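Local atomic coordinates of putative aldolase (Bacteroides vulgatus ATCC 8482, PDB entry 3DXI), a protein that is of unknown function but carries a TIM-barrel domain of the HMGL-like family and is probably an enzyme. Residues I25-M33 / H67-K75; H194-I205 / A226-Y237. All blocks are in the same frame, centred on the assembly; numbering follows the deposited sequence.

Overall arrangement
Both contacts join neighbouring outer helices of a TIM barrel and come in series: contact 1 lies near the start of the chain and contact 2 follows later. In contact 1, helix 23-34, which follows strand 4-7, packs on helix 62-71, which follows strand 40-45. In contact 2, helices 200-209 and 231-241 follow strands 189-192 and 214-217, the last two of the eight. Their centres lie 23 Å apart and their nearest atoms about 6 Å, without touching; helix 248-265 meets residues of both. Because the barrel closes, strands 4-7 and 214-217 are neighbours. Contact 2 also lies beside the second subunit, whereas contact 1 touches no other chain of the assembly.

Contact 1: residues I25-M33 / H67-K75; sequences IVDAYILAM and HLRNISTKK
Ile-30 and Leu-68 form the apolar centre of this packing between two successive outer helices of the TIM barrel, whose axes, over the segments 25-33 and 67-71, lie 34° apart. The two side chains meet at about a right angle, and CG1 of Ile-30 presses on CD2 of Leu-68 at 3.5 Å, a tight fit for two carbons. Val-26, one turn earlier, sends CG1 to the same methyl, 3.6 Å from Leu-68 CD2; with that branch anti to its backbone N (chi1 176°), it faces the neighbouring helix. On the other flank Ile-30 CG2 rests 3.7 Å from Ile-71 CG1 and also meets CB of Ser-72. Branched aliphatic residues suit this seam, because several methyls can fill it at once, and Leu-68 continues inward to Val-43 of strand 40-45.

At the partly exposed edge, His-67 NE2 donates a hydrogen bond to Asp-27 OD1 at 2.7 Å, nearly in its own ring plane and on the syn side of the oxygen, while ring and carboxylate planes are turned 53° apart. The bond would probably favour a protonated, positively charged imidazole. Just beyond helix 62-71, the chain of Lys-74, bent at chi2 and chi4, reaches across so that NZ donates to the carbonyl O of Met-33, a selenomethionine, at 2.8 Å, with a further bond to Ile-38 O. Ser-72 makes an ST turn, its OG accepting from Lys-74 N; the same OG donates to a water at 2.6 Å, and that water donates in turn to Ile-30 O.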
loop_
_atom_site.group_PDB
_atom_site.type_symbol
_atom_site.label_atom_id
_atom_site.label_comp_id
_atom_site.label_asym_id
_atom_site.label_seq_id
_atom_site.Cartn_x
_atom_site.Cartn_y
_atom_site.Cartn_z
ATOM N N ILE A 25 -18.872 -19.306 -6.418
ATOM C CA ILE A 25 -17.747 -18.384 -6.384
ATOM C C ILE A 25 -16.787 -18.733 -7.522
ATOM O O ILE A 25 -16.294 -17.855 -8.225
ATOM C CB ILE A 25 -16.987 -18.452 -5.039
ATOM C CG1 ILE A 25 -17.878 -17.953 -3.895
ATOM C CG2 ILE A 25 -15.737 -17.599 -5.111
ATOM C CD1 ILE A 25 -18.999 -18.921 -3.490
ATOM N N VAL A 26 -16.538 -20.026 -7.705
ATOM C CA VAL A 26 -15.633 -20.486 -8.745
ATOM C C VAL A 26 -16.085 -20.048 -10.137
ATOM O O VAL A 26 -15.271 -19.564 -10.920
ATOM C CB VAL A 26 -15.470 -22.023 -8.697
ATOM C CG1 VAL A 26 -14.599 -22.499 -9.852
ATOM C CG2 VAL A 26 -14.841 -22.426 -7.373
ATOM N N ASP A 27 -17.373 -20.208 -10.444
ATOM C CA ASP A 27 -17.888 -19.797 -11.748
ATOM C C ASP A 27 -17.842 -18.286 -11.937
ATOM O O ASP A 27 -17.493 -17.802 -13.015
ATOM C CB ASP A 27 -19.323 -20.286 -11.954
ATOM C CG ASP A 27 -19.393 -21.767 -12.272
ATOM O OD1 ASP A 27 -18.343 -22.352 -12.600
ATOM O OD2 ASP A 27 -20.496 -22.346 -12.206
ATOM N N ALA A 28 -18.224 -17.541 -10.904
ATOM C CA ALA A 28 -18.190 -16.086 -10.978
ATOM C C ALA A 28 -16.744 -15.655 -11.262
ATOM O O ALA A 28 -16.492 -14.803 -12.120
ATOM C CB ALA A 28 -18.677 -15.484 -9.664
ATOM N N TYR A 29 -15.801 -16.254 -10.538
ATOM C CA TYR A 29 -14.379 -15.950 -10.719
ATOM C C TYR A 29 -13.937 -16.231 -12.159
ATOM O O TYR A 29 -13.463 -15.334 -12.848
ATOM C CB TYR A 29 -13.519 -16.776 -9.748
ATOM C CG TYR A 29 -12.025 -16.711 -10.030
ATOM C CD1 TYR A 29 -11.284 -15.564 -9.736
ATOM C CD2 TYR A 29 -11.359 -17.795 -10.608
ATOM C CE1 TYR A 29 -9.918 -15.496 -10.010
ATOM C CE2 TYR A 29 -9.992 -17.740 -10.886
ATOM C CZ TYR A 29 -9.277 -16.591 -10.586
ATOM O OH TYR A 29 -7.930 -16.540 -10.847
ATOM N N ILE A 30 -14.103 -17.471 -12.612
ATOM C CA ILE A 30 -13.699 -17.843 -13.969
ATOM C C ILE A 30 -14.303 -16.935 -15.042
ATOM O O ILE A 30 -13.605 -16.514 -15.967
ATOM C CB ILE A 30 -14.074 -19.311 -14.283
ATOM C CG1 ILE A 30 -13.308 -20.265 -13.355
ATOM C CG2 ILE A 30 -13.765 -19.630 -15.740
ATOM C CD1 ILE A 30 -11.801 -20.333 -13.616
ATOM N N LEU A 31 -15.589 -16.623 -14.922
ATOM C CA LEU A 31 -16.241 -15.767 -15.910
ATOM C C LEU A 31 -15.756 -14.318 -15.858
ATOM O O LEU A 31 -15.659 -13.652 -16.890
ATOM C CB LEU A 31 -17.762 -15.826 -15.747
ATOM C CG LEU A 31 -18.351 -17.205 -16.069
ATOM C CD1 LEU A 31 -19.837 -17.227 -15.746
ATOM C CD2 LEU A 31 -18.111 -17.537 -17.536
ATOM N N ALA A 32 -15.449 -13.828 -14.661
ATOM C CA ALA A 32 -14.952 -12.464 -14.522
ATOM C C ALA A 32 -13.578 -12.376 -15.183
ATOM O O ALA A 32 -13.269 -11.400 -15.859
ATOM C CB ALA A 32 -14.840 -12.085 -13.049
HETATM N N MSE A 33 -12.759 -13.402 -14.983
HETATM C CA MSE A 33 -11.425 -13.423 -15.566
HETATM C C MSE A 33 -11.496 -13.382 -17.095
HETATM O O MSE A 33 -10.579 -12.890 -17.749
HETATM C CB MSE A 33 -10.665 -14.669 -15.107
HETATM C CG MSE A 33 -10.387 -14.723 -13.608
HETATM SE SE MSE A 33 -9.402 -13.183 -12.919
HETATM C CE MSE A 33 -10.870 -12.293 -12.017
ATOM N N HIS A 67 -14.416 -28.585 -16.411
ATOM C CA HIS A 67 -15.425 -27.536 -16.334
ATOM C C HIS A 67 -14.781 -26.163 -16.545
ATOM O O HIS A 67 -15.231 -25.370 -17.373
ATOM C CB HIS A 67 -16.112 -27.586 -14.966
ATOM C CG HIS A 67 -17.059 -26.454 -14.719
ATOM N ND1 HIS A 67 -18.160 -26.220 -15.513
ATOM C CD2 HIS A 67 -17.072 -25.494 -13.763
ATOM C CE1 HIS A 67 -18.812 -25.163 -15.057
ATOM N NE2 HIS A 67 -18.172 -24.705 -13.996
ATOM N N LEU A 68 -13.724 -25.886 -15.791
ATOM C CA LEU A 68 -13.021 -24.609 -15.901
ATOM C C LEU A 68 -12.477 -24.399 -17.312
ATOM O O LEU A 68 -12.559 -23.301 -17.864
ATOM C CB LEU A 68 -11.867 -24.550 -14.895
ATOM C CG LEU A 68 -12.228 -24.712 -13.413
ATOM C CD1 LEU A 68 -10.985 -24.464 -12.570
ATOM C CD2 LEU A 68 -13.338 -23.737 -13.020
ATOM N N ARG A 69 -11.916 -25.456 -17.891
ATOM C CA ARG A 69 -11.365 -25.367 -19.237
ATOM C C ARG A 69 -12.474 -25.117 -20.255
ATOM O O ARG A 69 -12.263 -24.489 -21.294
ATOM C CB ARG A 69 -10.621 -26.655 -19.589
ATOM C CG ARG A 69 -10.045 -26.646 -20.984
ATOM C CD ARG A 69 -9.126 -25.448 -21.171
ATOM N NE ARG A 69 -7.749 -25.873 -21.385
ATOM C CZ ARG A 69 -6.694 -25.058 -21.393
ATOM N NH1 ARG A 69 -6.847 -23.753 -21.194
ATOM N NH2 ARG A 69 -5.484 -25.558 -21.611
ATOM N N ASN A 70 -13.663 -25.609 -19.936
ATOM C CA ASN A 70 -14.818 -25.459 -20.800
ATOM C C ASN A 70 -15.333 -24.021 -20.857
ATOM O O ASN A 70 -15.691 -23.525 -21.926
ATOM C CB ASN A 70 -15.928 -26.384 -20.309
ATOM C CG ASN A 70 -16.506 -27.232 -21.409
ATOM O OD1 ASN A 70 -15.780 -27.724 -22.279
ATOM N ND2 ASN A 70 -17.823 -27.430 -21.372
ATOM N N ILE A 71 -15.356 -23.351 -19.708
ATOM C CA ILE A 71 -15.868 -21.986 -19.640
ATOM C C ILE A 71 -14.836 -20.862 -19.666
ATOM O O ILE A 71 -15.197 -19.711 -19.903
ATOM C CB ILE A 71 -16.775 -21.798 -18.398
ATOM C CG1 ILE A 71 -16.026 -22.201 -17.126
ATOM C CG2 ILE A 71 -18.043 -22.633 -18.555
ATOM C CD1 ILE A 71 -16.783 -21.904 -15.839
ATOM N N SER A 72 -13.564 -21.179 -19.429
ATOM C CA SER A 72 -12.518 -20.153 -19.452
ATOM C C SER A 72 -11.881 -19.992 -20.836
ATOM O O SER A 72 -11.616 -20.975 -21.531
ATOM C CB SER A 72 -11.419 -20.482 -18.430
ATOM O OG SER A 72 -10.343 -19.557 -18.521
ATOM N N THR A 73 -11.635 -18.745 -21.227
ATOM C CA THR A 73 -10.995 -18.452 -22.508
ATOM C C THR A 73 -9.515 -18.095 -22.306
ATOM O O THR A 73 -8.817 -17.740 -23.257
ATOM C CB THR A 73 -11.673 -17.265 -23.218
ATOM O OG1 THR A 73 -11.510 -16.082 -22.424
ATOM C CG2 THR A 73 -13.162 -17.540 -23.422
ATOM N N LYS A 74 -9.038 -18.190 -21.069
ATOM C CA LYS A 74 -7.646 -17.863 -20.763
ATOM C C LYS A 74 -6.798 -19.103 -20.498
ATOM O O LYS A 74 -7.309 -20.221 -20.484
ATOM C CB LYS A 74 -7.594 -16.927 -19.554
ATOM C CG LYS A 74 -8.502 -15.710 -19.699
ATOM C CD LYS A 74 -8.179 -14.922 -20.969
ATOM C CE LYS A 74 -9.016 -13.655 -21.078
ATOM N NZ LYS A 74 -8.825 -12.732 -19.912
ATOM N N LYS A 75 -5.497 -18.909 -20.310
ATOM C CA LYS A 75 -4.620 -20.037 -20.034
ATOM C C LYS A 75 -4.754 -20.444 -18.568
ATOM O O LYS A 75 -4.925 -19.599 -17.687
ATOM C CB LYS A 75 -3.170 -19.688 -20.385
ATOM C CG LYS A 75 -2.905 -19.705 -21.899
ATOM C CD LYS A 75 -1.449 -19.469 -22.223
ATOM C CE LYS A 75 -1.145 -19.768 -23.680
ATOM N NZ LYS A 75 0.318 -19.700 -23.960
HETATM O O HOH W 1 -11.204 -17.317 -17.402
#

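Contact 2: residues H194-I205 / A226-Y237; sequences HDNLQLGLINSI and AGNLKMELLLTY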
loop_
_atom_site.group_PDB
_atom_site.type_symbol
_atom_site.label_atom_id
_atom_site.label_comp_id
_atom_site.label_asym_id
_atom_site.label_seq_id
_atom_site.Cartn_x
_atom_site.Cartn_y
_atom_site.Cartn_z
ATOM N N HIS A 194 4.640 -9.424 -2.418
ATOM C CA HIS A 194 3.760 -9.546 -1.265
ATOM C C HIS A 194 3.546 -8.135 -0.737
ATOM O O HIS A 194 4.370 -7.242 -0.981
ATOM C CB HIS A 194 4.369 -10.453 -0.201
ATOM C CG HIS A 194 4.244 -11.910 -0.522
ATOM N ND1 HIS A 194 4.785 -12.898 0.272
ATOM C CD2 HIS A 194 3.631 -12.545 -1.546
ATOM C CE1 HIS A 194 4.512 -14.079 -0.252
ATOM N NE2 HIS A 194 3.813 -13.893 -1.356
ATOM N N ASP A 195 2.449 -7.933 -0.016
ATOM C CA ASP A 195 2.103 -6.607 0.467
ATOM C C ASP A 195 2.407 -6.271 1.923
ATOM O O ASP A 195 1.758 -5.395 2.499
ATOM C CB ASP A 195 0.617 -6.355 0.177
ATOM C CG ASP A 195 0.388 -5.098 -0.637
ATOM O OD1 ASP A 195 1.280 -4.740 -1.437
ATOM O OD2 ASP A 195 -0.683 -4.472 -0.487
ATOM N N ASN A 196 3.393 -6.939 2.517
ATOM C CA ASN A 196 3.732 -6.661 3.911
ATOM C C ASN A 196 4.022 -5.178 4.144
ATOM O O ASN A 196 3.643 -4.625 5.175
ATOM C CB ASN A 196 4.928 -7.509 4.354
ATOM C CG ASN A 196 4.589 -8.980 4.448
ATOM O OD1 ASN A 196 4.626 -9.573 5.530
ATOM N ND2 ASN A 196 4.241 -9.577 3.314
ATOM N N LEU A 197 4.689 -4.538 3.188
ATOM C CA LEU A 197 5.018 -3.114 3.294
ATOM C C LEU A 197 4.225 -2.287 2.288
ATOM O O LEU A 197 4.508 -1.105 2.074
ATOM C CB LEU A 197 6.513 -2.892 3.054
ATOM C CG LEU A 197 7.454 -3.443 4.127
ATOM C CD1 LEU A 197 8.912 -3.207 3.713
ATOM C CD2 LEU A 197 7.147 -2.767 5.466
ATOM N N GLN A 198 3.232 -2.921 1.676
ATOM C CA GLN A 198 2.401 -2.280 0.666
ATOM C C GLN A 198 3.217 -1.736 -0.511
ATOM O O GLN A 198 2.898 -0.691 -1.082
ATOM C CB GLN A 198 1.543 -1.178 1.296
ATOM C CG GLN A 198 0.400 -1.735 2.149
ATOM C CD GLN A 198 -0.517 -0.658 2.696
ATOM O OE1 GLN A 198 -0.422 0.506 2.311
ATOM N NE2 GLN A 198 -1.422 -1.044 3.585
ATOM N N LEU A 199 4.276 -2.459 -0.871
ATOM C CA LEU A 199 5.113 -2.069 -2.000
ATOM C C LEU A 199 4.798 -2.961 -3.210
ATOM O O LEU A 199 5.470 -2.893 -4.241
ATOM C CB LEU A 199 6.598 -2.188 -1.639
ATOM C CG LEU A 199 7.161 -1.216 -0.589
ATOM C CD1 LEU A 199 8.646 -1.517 -0.352
ATOM C CD2 LEU A 199 6.977 0.220 -1.069
ATOM N N GLY A 200 3.769 -3.794 -3.076
ATOM C CA GLY A 200 3.392 -4.674 -4.166
ATOM C C GLY A 200 3.153 -3.941 -5.477
ATOM O O GLY A 200 3.687 -4.328 -6.514
ATOM N N LEU A 201 2.349 -2.881 -5.445
ATOM C CA LEU A 201 2.062 -2.138 -6.665
ATOM C C LEU A 201 3.300 -1.466 -7.249
ATOM O O LEU A 201 3.635 -1.688 -8.411
ATOM C CB LEU A 201 0.985 -1.070 -6.425
ATOM C CG LEU A 201 0.682 -0.170 -7.636
ATOM C CD1 LEU A 201 0.043 -0.982 -8.759
ATOM C CD2 LEU A 201 -0.234 0.962 -7.217
ATOM N N ILE A 202 3.988 -0.654 -6.453
ATOM C CA ILE A 202 5.152 0.043 -6.978
ATOM C C ILE A 202 6.280 -0.887 -7.426
ATOM O O ILE A 202 6.974 -0.587 -8.399
ATOM C CB ILE A 202 5.693 1.117 -5.979
ATOM C CG1 ILE A 202 6.681 2.023 -6.713
ATOM C CG2 ILE A 202 6.351 0.461 -4.770
ATOM C CD1 ILE A 202 6.092 2.661 -7.989
ATOM N N ASN A 203 6.474 -2.007 -6.729
ATOM C CA ASN A 203 7.512 -2.955 -7.142
ATOM C C ASN A 203 7.118 -3.530 -8.509
ATOM O O ASN A 203 7.953 -3.662 -9.402
ATOM C CB ASN A 203 7.651 -4.122 -6.155
ATOM C CG ASN A 203 8.405 -3.751 -4.892
ATOM O OD1 ASN A 203 9.244 -2.854 -4.892
ATOM N ND2 ASN A 203 8.127 -4.468 -3.811
ATOM N N SER A 204 5.843 -3.878 -8.660
ATOM C CA SER A 204 5.347 -4.448 -9.913
ATOM C C SER A 204 5.440 -3.450 -11.068
ATOM O O SER A 204 5.880 -3.797 -12.163
ATOM C CB SER A 204 3.903 -4.931 -9.740
ATOM O OG SER A 204 3.807 -5.878 -8.682
ATOM N N ILE A 205 5.035 -2.211 -10.830
ATOM C CA ILE A 205 5.112 -1.200 -11.872
ATOM C C ILE A 205 6.576 -0.979 -12.265
ATOM O O ILE A 205 6.886 -0.761 -13.437
ATOM C CB ILE A 205 4.490 0.137 -11.403
ATOM C CG1 ILE A 205 3.007 -0.065 -11.077
ATOM C CG2 ILE A 205 4.648 1.205 -12.487
ATOM C CD1 ILE A 205 2.174 -0.567 -12.251
ATOM N N ALA A 226 -0.183 -10.918 5.104
ATOM C CA ALA A 226 -0.348 -9.601 4.498
ATOM C C ALA A 226 -0.900 -9.701 3.081
ATOM O O ALA A 226 -1.343 -8.709 2.506
ATOM C CB ALA A 226 0.981 -8.856 4.493
ATOM N N GLY A 227 -0.851 -10.899 2.513
ATOM C CA GLY A 227 -1.386 -11.095 1.178
ATOM C C GLY A 227 -0.511 -10.684 0.015
ATOM O O GLY A 227 0.680 -10.417 0.176
ATOM N N ASN A 228 -1.123 -10.633 -1.165
ATOM C CA ASN A 228 -0.429 -10.286 -2.402
ATOM C C ASN A 228 -0.827 -8.920 -2.946
ATOM O O ASN A 228 -1.612 -8.192 -2.338
ATOM C CB ASN A 228 -0.735 -11.333 -3.479
ATOM C CG ASN A 228 -0.405 -12.738 -3.042
ATOM O OD1 ASN A 228 -1.291 -13.570 -2.863
ATOM N ND2 ASN A 228 0.872 -13.013 -2.873
ATOM N N LEU A 229 -0.261 -8.570 -4.093
ATOM C CA LEU A 229 -0.603 -7.318 -4.745
ATOM C C LEU A 229 -2.070 -7.470 -5.128
ATOM O O LEU A 229 -2.470 -8.526 -5.619
ATOM C CB LEU A 229 0.239 -7.135 -6.010
ATOM C CG LEU A 229 -0.251 -6.141 -7.066
ATOM C CD1 LEU A 229 -0.365 -4.746 -6.475
ATOM C CD2 LEU A 229 0.720 -6.146 -8.228
ATOM N N LYS A 230 -2.871 -6.435 -4.887
ATOM C CA LYS A 230 -4.290 -6.480 -5.229
ATOM C C LYS A 230 -4.445 -6.291 -6.735
ATOM O O LYS A 230 -4.066 -5.249 -7.287
ATOM C CB LYS A 230 -5.061 -5.395 -4.464
ATOM C CG LYS A 230 -5.037 -5.613 -2.956
ATOM C CD LYS A 230 -6.008 -4.713 -2.212
ATOM C CE LYS A 230 -5.472 -3.311 -2.048
ATOM N NZ LYS A 230 -5.806 -2.814 -0.684
HETATM N N MSE A 231 -4.990 -7.310 -7.398
HETATM C CA MSE A 231 -5.180 -7.265 -8.840
HETATM C C MSE A 231 -5.929 -6.006 -9.258
HETATM O O MSE A 231 -5.566 -5.365 -10.240
HETATM C CB MSE A 231 -5.935 -8.512 -9.315
HETATM C CG MSE A 231 -6.210 -8.541 -10.816
HETATM SE SE MSE A 231 -4.592 -8.548 -11.892
HETATM C CE MSE A 231 -4.256 -10.470 -11.892
ATOM N N GLU A 232 -6.966 -5.644 -8.509
ATOM C CA GLU A 232 -7.746 -4.449 -8.831
ATOM C C GLU A 232 -6.888 -3.187 -8.784
ATOM O O GLU A 232 -7.137 -2.240 -9.529
ATOM C CB GLU A 232 -8.941 -4.292 -7.874
ATOM C CG GLU A 232 -8.553 -4.171 -6.397
ATOM C CD GLU A 232 -8.569 -5.501 -5.686
ATOM O OE1 GLU A 232 -8.283 -6.529 -6.339
ATOM O OE2 GLU A 232 -8.860 -5.520 -4.471
ATOM N N LEU A 233 -5.889 -3.165 -7.906
ATOM C CA LEU A 233 -5.016 -1.994 -7.808
ATOM C C LEU A 233 -4.097 -1.942 -9.024
ATOM O O LEU A 233 -3.843 -0.875 -9.580
ATOM C CB LEU A 233 -4.177 -2.037 -6.526
ATOM C CG LEU A 233 -3.249 -0.839 -6.307
ATOM C CD1 LEU A 233 -4.037 0.460 -6.408
ATOM C CD2 LEU A 233 -2.594 -0.943 -4.941
ATOM N N LEU A 234 -3.600 -3.105 -9.431
ATOM C CA LEU A 234 -2.722 -3.192 -10.595
ATOM C C LEU A 234 -3.452 -2.709 -11.845
ATOM O O LEU A 234 -2.955 -1.842 -12.558
ATOM C CB LEU A 234 -2.254 -4.633 -10.807
ATOM C CG LEU A 234 -1.422 -4.957 -12.050
ATOM C CD1 LEU A 234 -0.145 -4.121 -12.073
ATOM C CD2 LEU A 234 -1.091 -6.450 -12.047
ATOM N N LEU A 235 -4.637 -3.268 -12.092
ATOM C CA LEU A 235 -5.432 -2.912 -13.264
ATOM C C LEU A 235 -5.842 -1.448 -13.270
ATOM O O LEU A 235 -5.841 -0.803 -14.317
ATOM C CB LEU A 235 -6.684 -3.791 -13.361
ATOM C CG LEU A 235 -6.436 -5.288 -13.550
ATOM C CD1 LEU A 235 -7.773 -6.005 -13.700
ATOM C CD2 LEU A 235 -5.565 -5.528 -14.777
ATOM N N THR A 236 -6.213 -0.919 -12.112
ATOM C CA THR A 236 -6.594 0.486 -12.051
ATOM C C THR A 236 -5.410 1.359 -12.459
ATOM O O THR A 236 -5.555 2.268 -13.275
ATOM C CB THR A 236 -7.058 0.886 -10.641
ATOM O OG1 THR A 236 -8.306 0.241 -10.358
ATOM C CG2 THR A 236 -7.258 2.391 -10.550
ATOM N N TYR A 237 -4.236 1.061 -11.904
ATOM C CA TYR A 237 -3.028 1.823 -12.212
ATOM C C TYR A 237 -2.660 1.739 -13.696
ATOM O O TYR A 237 -2.380 2.759 -14.332
ATOM C CB TYR A 237 -1.839 1.320 -11.387
ATOM C CG TYR A 237 -0.657 2.273 -11.415
ATOM C CD1 TYR A 237 -0.514 3.261 -10.440
ATOM C CD2 TYR A 237 0.286 2.222 -12.445
ATOM C CE1 TYR A 237 0.531 4.174 -10.486
ATOM C CE2 TYR A 237 1.343 3.138 -12.502
ATOM C CZ TYR A 237 1.454 4.111 -11.516
ATOM O OH TYR A 237 2.475 5.030 -11.550
HETATM O O HOH W 2 -1.954 -4.200 -3.015
#
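The backbones run close where Asp-195 N donates to Gly-227 O at 3.1 Å, approaching from above the carbonyl plane, and again where the CA atoms of Gly-200 and Leu-229 come within 4.8 Å. Helices 200-205 and 231-237 pack with their axes 49° apart and 10.1 Å at the closest. Glycine suits Gly-227, where a CB would jam against the preceding carbonyl O. At Gly-200 the place of a CB is taken by Asp-195 OD1, to which its own N donates, and is crowded by Leu-229 CB. A water accepts from Lys-230 N and lies 2.8 Å from Asp-195 OD2.

Among the side chains, Leu-229 puts CD1 3.5 Å from Leu-201 N and CD2 on Ser-204, whose OG lies very close at 3.1 Å. That hydroxyl turns back to donate to Gly-200 O, which also accepts from Ser-204 N on the opposite face of its plane, so a small polar group is satisfied within an apolar seam. Leu-201 crosses Leu-233 at about a right angle, CD2 being 3.6 Å from Leu-233 CG. Farther along, Ile-205 covers one face of the Tyr-237 ring: CG1 makes a CH-pi contact 4.2 Å from the centroid, and CD1 touches Tyr-237 CD2. At the other end, Ala-226 CB rests against the amide group of Asn-196.

The two loops follow strands 189-192 and 214-217 at their C-terminal ends, the end of a TIM barrel that carries the active site, and the His-Gly-His-Asp-Asn sequence running from His-192 to Asn-196 is consistent with the HMGL-like family.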